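Local coordinates for putative acyl-[acyl-carrier-protein]--UDP-N-acetylglucosamine O-acyltransferase (Bacteroides fragilis, PDB 4R36) that probably transfers an acyl chain from acyl carrier protein to the sugar of UDP-N-acetylglucosamine, as family members do at the start of lipid A synthesis, at residues 99-113 with 122-136. Sequence-based numbering, arbitrary orientation.
Sequences EIGDNNLIRENVTIN and TIVGNNNLLMEGVHV. With ACT (acetate ion), chain D.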
loop_
_atom_site.group_PDB
_atom_site.type_symbol
_atom_site.label_atom_id
_atom_site.label_comp_id
_atom_site.label_asym_id
_atom_site.label_seq_id
_atom_site.Cartn_x
_atom_site.Cartn_y
_atom_site.Cartn_z
ATOM N N GLU A 99 19.998 -2.493 -8.924
ATOM C CA GLU A 99 21.100 -3.037 -8.181
ATOM C C GLU A 99 20.873 -3.006 -6.705
ATOM O O GLU A 99 20.391 -2.014 -6.171
ATOM C CB GLU A 99 22.391 -2.226 -8.442
ATOM C CG GLU A 99 22.624 -1.940 -9.919
ATOM C CD GLU A 99 23.959 -1.254 -10.269
ATOM O OE1 GLU A 99 24.843 -1.058 -9.424
ATOM O OE2 GLU A 99 24.107 -0.838 -11.426
ATOM N N ILE A 100 21.246 -4.077 -6.039
ATOM C CA ILE A 100 21.367 -4.062 -4.579
ATOM C C ILE A 100 22.745 -4.547 -4.212
ATOM O O ILE A 100 23.351 -5.331 -4.952
ATOM C CB ILE A 100 20.259 -4.901 -3.854
ATOM C CG1 ILE A 100 20.565 -6.392 -3.863
ATOM C CG2 ILE A 100 18.889 -4.605 -4.440
ATOM C CD1 ILE A 100 19.530 -7.234 -3.187
ATOM N N GLY A 101 23.225 -4.073 -3.062
ATOM C CA GLY A 101 24.562 -4.408 -2.514
ATOM C C GLY A 101 24.561 -5.689 -1.716
ATOM O O GLY A 101 24.144 -6.737 -2.220
ATOM N N ASP A 102 25.044 -5.590 -0.495
ATOM C CA ASP A 102 25.234 -6.734 0.387
ATOM C C ASP A 102 24.384 -6.699 1.598
ATOM O O ASP A 102 24.097 -5.590 2.169
ATOM C CB ASP A 102 26.691 -6.791 0.898
ATOM C CG ASP A 102 27.721 -6.801 -0.235
ATOM O OD1 ASP A 102 27.467 -7.302 -1.325
ATOM O OD2 ASP A 102 28.804 -6.266 0.022
ATOM N N ASN A 103 24.017 -7.897 2.052
ATOM C CA ASN A 103 23.406 -8.065 3.320
ATOM C C ASN A 103 22.063 -7.317 3.453
ATOM O O ASN A 103 21.693 -6.909 4.548
ATOM C CB ASN A 103 24.346 -7.620 4.458
ATOM C CG ASN A 103 25.727 -8.239 4.354
ATOM O OD1 ASN A 103 26.746 -7.553 4.443
ATOM N ND2 ASN A 103 25.759 -9.507 4.123
ATOM N N ASN A 104 21.270 -7.250 2.392
ATOM C CA ASN A 104 19.974 -6.584 2.488
ATOM C C ASN A 104 18.909 -7.613 2.724
ATOM O O ASN A 104 19.039 -8.772 2.274
ATOM C CB ASN A 104 19.672 -5.886 1.171
ATOM C CG ASN A 104 20.619 -4.726 0.895
ATOM O OD1 ASN A 104 20.557 -3.701 1.560
ATOM N ND2 ASN A 104 21.567 -4.911 -0.066
ATOM N N LEU A 105 17.811 -7.143 3.297
ATOM C CA LEU A 105 16.622 -7.912 3.479
ATOM C C LEU A 105 15.557 -7.285 2.612
ATOM O O LEU A 105 15.121 -6.180 2.902
ATOM C CB LEU A 105 16.213 -7.906 4.946
ATOM C CG LEU A 105 17.291 -8.478 5.910
ATOM C CD1 LEU A 105 16.945 -8.201 7.359
ATOM C CD2 LEU A 105 17.456 -9.965 5.656
ATOM N N ILE A 106 15.212 -7.939 1.504
ATOM C CA ILE A 106 14.290 -7.471 0.514
ATOM C C ILE A 106 12.985 -8.302 0.675
ATOM O O ILE A 106 12.872 -9.455 0.257
ATOM C CB ILE A 106 14.849 -7.656 -0.925
ATOM C CG1 ILE A 106 16.271 -7.048 -1.045
ATOM C CG2 ILE A 106 13.895 -7.108 -1.947
ATOM C CD1 ILE A 106 16.386 -5.587 -0.783
ATOM N N ARG A 107 11.986 -7.681 1.313
ATOM C CA ARG A 107 10.813 -8.424 1.777
ATOM C C ARG A 107 9.819 -8.651 0.653
ATOM O O ARG A 107 9.997 -8.238 -0.496
ATOM C CB ARG A 107 10.186 -7.671 2.990
ATOM C CG ARG A 107 11.084 -7.600 4.251
ATOM C CD ARG A 107 11.541 -8.956 4.783
ATOM N NE ARG A 107 10.407 -9.835 5.055
ATOM C CZ ARG A 107 10.205 -10.511 6.190
ATOM N NH1 ARG A 107 11.118 -10.526 7.179
ATOM N NH2 ARG A 107 9.110 -11.244 6.310
ATOM N N GLU A 108 8.770 -9.358 1.018
ATOM C CA GLU A 108 7.721 -9.748 0.125
ATOM C C GLU A 108 7.173 -8.640 -0.735
ATOM O O GLU A 108 6.867 -7.535 -0.237
ATOM C CB GLU A 108 6.538 -10.345 0.892
ATOM C CG GLU A 108 6.832 -11.536 1.777
ATOM C CD GLU A 108 7.162 -11.198 3.236
ATOM O OE1 GLU A 108 7.950 -10.230 3.480
ATOM O OE2 GLU A 108 6.700 -11.908 4.145
ATOM N N ASN A 109 7.061 -8.930 -2.021
ATOM C CA ASN A 109 6.513 -8.006 -3.002
ATOM C C ASN A 109 7.184 -6.646 -3.108
ATOM O O ASN A 109 6.586 -5.742 -3.655
ATOM C CB ASN A 109 5.022 -7.822 -2.744
ATOM C CG ASN A 109 4.261 -9.093 -2.975
ATOM O OD1 ASN A 109 4.379 -9.675 -4.072
ATOM N ND2 ASN A 109 3.523 -9.589 -1.945
ATOM N N VAL A 110 8.410 -6.519 -2.626
ATOM C CA VAL A 110 9.195 -5.334 -2.880
ATOM C C VAL A 110 9.490 -5.221 -4.377
ATOM O O VAL A 110 9.756 -6.228 -5.043
ATOM C CB VAL A 110 10.474 -5.322 -2.079
ATOM C CG1 VAL A 110 11.449 -4.309 -2.633
ATOM C CG2 VAL A 110 10.188 -5.092 -0.580
ATOM N N THR A 111 9.380 -4.021 -4.927
ATOM C CA THR A 111 9.678 -3.789 -6.311
ATOM C C THR A 111 10.869 -2.814 -6.402
ATOM O O THR A 111 10.857 -1.732 -5.798
ATOM C CB THR A 111 8.456 -3.247 -7.109
ATOM O OG1 THR A 111 7.872 -2.094 -6.454
ATOM C CG2 THR A 111 7.397 -4.316 -7.274
ATOM N N ILE A 112 11.894 -3.208 -7.169
ATOM C CA ILE A 112 12.986 -2.332 -7.479
ATOM C C ILE A 112 13.134 -2.270 -9.002
ATOM O O ILE A 112 13.682 -3.179 -9.619
ATOM C CB ILE A 112 14.296 -2.758 -6.792
ATOM C CG1 ILE A 112 14.105 -3.003 -5.294
ATOM C CG2 ILE A 112 15.414 -1.762 -7.046
ATOM C CD1 ILE A 112 15.302 -3.572 -4.567
ATOM N N ASN A 113 12.649 -1.192 -9.600
ATOM C CA ASN A 113 12.696 -1.080 -11.029
ATOM C C ASN A 113 14.115 -0.670 -11.462
ATOM O O ASN A 113 14.797 0.091 -10.782
ATOM C CB ASN A 113 11.699 -0.042 -11.581
ATOM C CG ASN A 113 10.217 -0.260 -11.229
ATOM O OD1 ASN A 113 9.444 0.690 -11.374
ATOM N ND2 ASN A 113 9.816 -1.434 -10.816
ATOM N N THR A 122 19.328 2.073 -10.918
ATOM C CA THR A 122 18.609 2.143 -9.626
ATOM C C THR A 122 19.527 1.389 -8.671
ATOM O O THR A 122 19.918 0.264 -8.926
ATOM C CB THR A 122 17.241 1.474 -9.736
ATOM O OG1 THR A 122 16.555 2.041 -10.852
ATOM C CG2 THR A 122 16.454 1.673 -8.437
ATOM N N ILE A 123 19.902 2.025 -7.572
ATOM C CA ILE A 123 20.894 1.475 -6.655
ATOM C C ILE A 123 20.449 1.496 -5.214
ATOM O O ILE A 123 20.113 2.563 -4.669
ATOM C CB ILE A 123 22.214 2.249 -6.731
ATOM C CG1 ILE A 123 22.783 2.205 -8.183
ATOM C CG2 ILE A 123 23.228 1.766 -5.692
ATOM C CD1 ILE A 123 23.965 3.127 -8.415
ATOM N N VAL A 124 20.493 0.314 -4.595
ATOM C CA VAL A 124 20.342 0.107 -3.160
ATOM C C VAL A 124 21.687 -0.413 -2.625
ATOM O O VAL A 124 22.307 -1.263 -3.263
ATOM C CB VAL A 124 19.276 -0.926 -2.885
ATOM C CG1 VAL A 124 19.162 -1.279 -1.400
ATOM C CG2 VAL A 124 17.907 -0.453 -3.337
ATOM N N GLY A 125 22.169 0.189 -1.526
ATOM C CA GLY A 125 23.454 -0.117 -0.884
ATOM C C GLY A 125 23.467 -1.400 -0.064
ATOM O O GLY A 125 22.956 -2.449 -0.515
ATOM N N ASN A 126 24.021 -1.301 1.150
ATOM C CA ASN A 126 24.241 -2.480 1.964
ATOM C C ASN A 126 23.455 -2.430 3.264
ATOM O O ASN A 126 23.203 -1.332 3.796
ATOM C CB ASN A 126 25.712 -2.575 2.296
ATOM C CG ASN A 126 26.596 -2.488 1.081
ATOM O OD1 ASN A 126 26.355 -3.127 0.016
ATOM N ND2 ASN A 126 27.630 -1.703 1.206
ATOM N N ASN A 127 23.079 -3.592 3.794
ATOM C CA ASN A 127 22.570 -3.672 5.178
ATOM C C ASN A 127 21.246 -2.870 5.334
ATOM O O ASN A 127 21.007 -2.304 6.396
ATOM C CB ASN A 127 23.596 -3.205 6.223
ATOM C CG ASN A 127 24.963 -3.879 6.026
ATOM O OD1 ASN A 127 25.075 -5.031 6.149
ATOM N ND2 ASN A 127 25.966 -3.122 5.753
ATOM N N ASN A 128 20.412 -2.905 4.311
ATOM C CA ASN A 128 19.105 -2.314 4.411
ATOM C C ASN A 128 18.050 -3.320 4.656
ATOM O O ASN A 128 18.145 -4.468 4.189
ATOM C CB ASN A 128 18.809 -1.584 3.117
ATOM C CG ASN A 128 19.815 -0.496 2.842
ATOM O OD1 ASN A 128 19.822 0.576 3.523
ATOM N ND2 ASN A 128 20.631 -0.723 1.799
ATOM N N LEU A 129 16.980 -2.872 5.289
ATOM C CA LEU A 129 15.721 -3.615 5.363
ATOM C C LEU A 129 14.628 -2.863 4.620
ATOM O O LEU A 129 14.243 -1.761 4.992
ATOM C CB LEU A 129 15.323 -3.804 6.798
ATOM C CG LEU A 129 13.950 -4.326 7.109
ATOM C CD1 LEU A 129 13.644 -5.644 6.389
ATOM C CD2 LEU A 129 13.694 -4.444 8.595
ATOM N N LEU A 130 14.137 -3.471 3.573
ATOM C CA LEU A 130 13.032 -2.940 2.789
ATOM C C LEU A 130 11.872 -3.850 3.057
ATOM O O LEU A 130 11.789 -4.936 2.557
ATOM C CB LEU A 130 13.360 -2.858 1.307
ATOM C CG LEU A 130 14.647 -2.066 0.859
ATOM C CD1 LEU A 130 14.649 -1.947 -0.662
ATOM C CD2 LEU A 130 14.682 -0.657 1.453
ATOM N N MET A 131 10.921 -3.332 3.841
ATOM C CA MET A 131 9.787 -4.106 4.275
ATOM C C MET A 131 8.793 -4.347 3.142
ATOM O O MET A 131 8.916 -3.768 2.058
ATOM C CB MET A 131 9.072 -3.423 5.460
ATOM C CG MET A 131 9.928 -3.457 6.703
ATOM S SD MET A 131 8.914 -2.923 8.113
ATOM C CE MET A 131 10.243 -2.428 9.124
ATOM N N GLU A 132 7.829 -5.215 3.389
ATOM C CA GLU A 132 6.987 -5.715 2.265
ATOM C C GLU A 132 6.317 -4.596 1.531
ATOM O O GLU A 132 5.913 -3.587 2.145
ATOM C CB GLU A 132 5.976 -6.750 2.718
ATOM C CG GLU A 132 4.884 -6.287 3.688
ATOM C CD GLU A 132 3.752 -5.471 3.038
ATOM O OE1 GLU A 132 3.464 -5.653 1.822
ATOM O OE2 GLU A 132 3.103 -4.702 3.810
ATOM N N GLY A 133 6.240 -4.762 0.213
ATOM C CA GLY A 133 5.556 -3.883 -0.655
ATOM C C GLY A 133 6.237 -2.532 -0.954
ATOM O O GLY A 133 5.710 -1.707 -1.748
ATOM N N VAL A 134 7.386 -2.313 -0.375
ATOM C CA VAL A 134 8.167 -1.127 -0.683
ATOM C C VAL A 134 8.479 -1.047 -2.174
ATOM O O VAL A 134 8.735 -2.077 -2.814
ATOM C CB VAL A 134 9.466 -1.062 0.151
ATOM C CG1 VAL A 134 10.521 -0.064 -0.442
ATOM C CG2 VAL A 134 9.178 -0.653 1.561
ATOM N N HIS A 135 8.313 0.138 -2.739
ATOM C CA HIS A 135 8.646 0.417 -4.121
ATOM C C HIS A 135 9.854 1.335 -4.249
ATOM O O HIS A 135 9.899 2.475 -3.649
ATOM C CB HIS A 135 7.451 0.981 -4.859
ATOM C CG HIS A 135 7.745 1.399 -6.271
ATOM N ND1 HIS A 135 7.856 0.493 -7.302
ATOM C CD2 HIS A 135 7.951 2.623 -6.818
ATOM C CE1 HIS A 135 8.095 1.138 -8.421
ATOM N NE2 HIS A 135 8.201 2.427 -8.152
ATOM N N VAL A 136 10.810 0.907 -5.074
ATOM C CA VAL A 136 11.977 1.748 -5.415
ATOM C C VAL A 136 11.976 2.049 -6.919
ATOM O O VAL A 136 12.117 1.137 -7.722
ATOM C CB VAL A 136 13.280 1.034 -5.042
ATOM C CG1 VAL A 136 14.480 1.942 -5.281
ATOM C CG2 VAL A 136 13.297 0.597 -3.597
HETATM C C ACT D . 7.455 5.216 -9.944
HETATM O O ACT D . 6.955 5.425 -8.791
HETATM O OXT ACT D . 7.978 4.118 -10.230
HETATM C CH3 ACT D . 7.504 6.280 -11.025
HETATM O O HOH W 1 2.943 -7.856 0.194
HETATM O O HOH W 2 6.257 -2.873 -4.334
#
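Residues 99-113 and 122-136 stack in parallel register as successive coils of the left-handed beta helix, E99 pairing with I123, L105 with L129 and T111 with H135 on its three sheets, with CA atoms 4.8 to 4.9 Å apart. Inside the prism, like residues pile up: I106 CD1 meets L130 CD1 at 4.0 Å, while I112 sets CG2 against V136 CB and its CD1 lies against V124 CG2 and L130 CD1. At one corner, N104 and N128 form an asparagine ladder, their amides side by side and only 4° from coplanar. N104 OD1 receives both N128 N (2.9 Å) and N128 ND2 (3.0 Å), and N104 ND2 donates to G125 O; these bonds hold the buried amide flat. N128 OD1 accepts from C146 N of the next coil. At the next corner, two type II turns are superposed, G133 N bonding to E108 O. There N109 reaches the calcium ion shared with N109 of both other subunits, and its ND2 is bridged by a water to E132 OE1; E132 OE2 is salt-bridged to K153 of the second subunit. On the outward face, packed against E132 of the third subunit, T111 OG1, lodged between its own backbone N and carbonyl carbon (chi1 52°), lies in the plane of the H135 ring at its edge, 2.7 Å from ND1. Elsewhere on the ring edge, H135 NE2 donates to acetate OXT at 2.7 Å.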